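Local coordinates for protein putative acetyltransferase (Streptococcus mutans, PDB 4E2A) that probably transfers acyl groups, such as acetyl, to an acceptor that is not known, as a member of the GNAT acetyltransferase family, at residues B[165-169]-B[197-201]. Numbering follows the deposited sequence.
Sequences GVWEK and DTDWL
Val-166 and Trp-200 face each other as an antiparallel hydrogen-bonded pair. Val-166 N donates to Trp-200 O, and Trp-200 N donates to Val-166 O at 2.8 Å. Their side chains lie alongside each other on one face of the sheet. CG1 of Val-166 sits between its own backbone N and carbonyl carbon (chi1 63°), 4.1 Å from Trp-200 CB. Helix 171-179 covers this tightly packed side through Ala-173 and Gln-174.

Strand 161-167 ends just beyond this pair, but the bonding goes on. Glu-168 N donates to Thr-198 O at 3.0 Å. Glu-168 CA lies over the five-membered ring of Trp-200, a CH-pi contact, 4.3 Å from its centroid. The side chain then passes the NE1 edge obliquely. Its carboxylate stands nearly perpendicular to the ring. Trp-200 NE1 reaches Glu-168 OE2 on the anti side, at 3.0 Å. This bond helps hold the indole in its rotation. Thr-198 OG1 bonds instead to Ser-189.

The opposite face is more open. Gly-165 is exposed and brings no side chain; Leu-201 CD1 packs on its CA at 3.9 Å. Trp-167 and Asp-199 are partly exposed. Trp-167 CG is anti to the backbone N (chi1 -175°), and the indole extends toward Asp-197. NE1 points in the ring plane to Asp-197 OD1, 3.0 Å away, but meets it from above the carboxylate plane. Gly-193 of the second subunit packs on Trp-167.

Strand 195-205 lies between strands 161-167 and 183-192, antiparallel to both. This is the C-terminal part of the mixed sheet typical of the GNAT fold.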
loop_
_atom_site.group_PDB
_atom_site.type_symbol
_atom_site.label_atom_id
_atom_site.label_comp_id
_atom_site.label_asym_id
_atom_site.label_seq_id
_atom_site.Cartn_x
_atom_site.Cartn_y
_atom_site.Cartn_z
ATOM N N GLY B 165 7.504 -7.565 7.537
ATOM C CA GLY B 165 7.868 -6.232 7.107
ATOM C C GLY B 165 8.133 -5.341 8.296
ATOM O O GLY B 165 7.480 -5.469 9.322
ATOM N N VAL B 166 9.100 -4.438 8.161
ATOM C CA VAL B 166 9.394 -3.482 9.218
ATOM C C VAL B 166 9.685 -2.113 8.601
ATOM O O VAL B 166 10.301 -2.016 7.541
ATOM C CB VAL B 166 10.599 -3.931 10.091
ATOM C CG1 VAL B 166 11.872 -3.996 9.250
ATOM C CG2 VAL B 166 10.790 -2.989 11.280
ATOM N N TRP B 167 9.227 -1.064 9.275
ATOM C CA TRP B 167 9.413 0.308 8.822
ATOM C C TRP B 167 10.895 0.687 8.843
ATOM O O TRP B 167 11.572 0.504 9.855
ATOM C CB TRP B 167 8.625 1.250 9.734
ATOM C CG TRP B 167 8.649 2.685 9.302
ATOM C CD1 TRP B 167 8.879 3.162 8.038
ATOM C CD2 TRP B 167 8.453 3.834 10.135
ATOM N NE1 TRP B 167 8.820 4.533 8.035
ATOM C CE2 TRP B 167 8.572 4.975 9.318
ATOM C CE3 TRP B 167 8.196 4.017 11.505
ATOM C CZ2 TRP B 167 8.436 6.269 9.805
ATOM C CZ3 TRP B 167 8.054 5.295 11.993
ATOM C CH2 TRP B 167 8.173 6.410 11.146
ATOM N N GLU B 168 11.392 1.220 7.727
ATOM C CA GLU B 168 12.779 1.666 7.650
ATOM C C GLU B 168 13.243 2.457 8.877
ATOM O O GLU B 168 14.413 2.410 9.226
ATOM C CB GLU B 168 13.006 2.504 6.392
ATOM C CG GLU B 168 14.469 2.824 6.145
ATOM C CD GLU B 168 14.723 3.412 4.765
ATOM O OE1 GLU B 168 14.272 4.557 4.507
ATOM O OE2 GLU B 168 15.374 2.726 3.943
ATOM N N LYS B 169 12.331 3.172 9.529
ATOM C CA LYS B 169 12.703 4.032 10.658
ATOM C C LYS B 169 12.602 3.372 12.024
ATOM O O LYS B 169 12.960 3.986 13.032
ATOM C CB LYS B 169 11.862 5.310 10.670
ATOM C CG LYS B 169 12.528 6.509 10.023
ATOM C CD LYS B 169 12.980 6.206 8.606
ATOM C CE LYS B 169 13.550 7.457 7.949
ATOM N NZ LYS B 169 12.594 8.610 8.005
ATOM N N ASP B 197 7.974 7.010 1.984
ATOM C CA ASP B 197 8.496 6.094 2.989
ATOM C C ASP B 197 8.867 4.724 2.443
ATOM O O ASP B 197 8.522 4.374 1.308
ATOM C CB ASP B 197 7.526 5.948 4.161
ATOM C CG ASP B 197 7.811 6.936 5.269
ATOM O OD1 ASP B 197 8.814 6.731 5.996
ATOM O OD2 ASP B 197 7.044 7.917 5.409
ATOM N N THR B 198 9.578 3.953 3.262
ATOM C CA THR B 198 10.026 2.646 2.841
ATOM C C THR B 198 9.797 1.596 3.912
ATOM O O THR B 198 9.983 1.853 5.100
ATOM C CB THR B 198 11.521 2.654 2.482
ATOM O OG1 THR B 198 11.775 3.640 1.466
ATOM C CG2 THR B 198 11.956 1.268 2.010
ATOM N N ASP B 199 9.382 0.411 3.477
ATOM C CA ASP B 199 9.369 -0.755 4.350
ATOM C C ASP B 199 10.428 -1.730 3.896
ATOM O O ASP B 199 10.585 -1.985 2.690
ATOM C CB ASP B 199 8.006 -1.448 4.323
ATOM C CG ASP B 199 6.989 -0.778 5.228
ATOM O OD1 ASP B 199 7.377 -0.304 6.320
ATOM O OD2 ASP B 199 5.798 -0.732 4.847
ATOM N N TRP B 200 11.166 -2.267 4.860
ATOM C CA TRP B 200 12.100 -3.350 4.584
ATOM C C TRP B 200 11.410 -4.681 4.822
ATOM O O TRP B 200 10.647 -4.828 5.777
ATOM C CB TRP B 200 13.318 -3.291 5.506
ATOM C CG TRP B 200 14.195 -2.092 5.361
ATOM C CD1 TRP B 200 14.090 -1.091 4.437
ATOM C CD2 TRP B 200 15.328 -1.771 6.179
ATOM N NE1 TRP B 200 15.090 -0.162 4.635
ATOM C CE2 TRP B 200 15.858 -0.557 5.690
ATOM C CE3 TRP B 200 15.941 -2.396 7.268
ATOM C CZ2 TRP B 200 16.982 0.039 6.266
ATOM C CZ3 TRP B 200 17.052 -1.798 7.836
ATOM C CH2 TRP B 200 17.559 -0.592 7.335
ATOM N N LEU B 201 11.705 -5.655 3.967
ATOM C CA LEU B 201 11.237 -7.020 4.167
ATOM C C LEU B 201 12.395 -7.848 4.699
ATOM O O LEU B 201 13.499 -7.768 4.177
ATOM C CB LEU B 201 10.693 -7.612 2.863
ATOM C CG LEU B 201 9.477 -6.889 2.259
ATOM C CD1 LEU B 201 8.423 -6.590 3.309
ATOM C CD2 LEU B 201 9.883 -5.615 1.553
#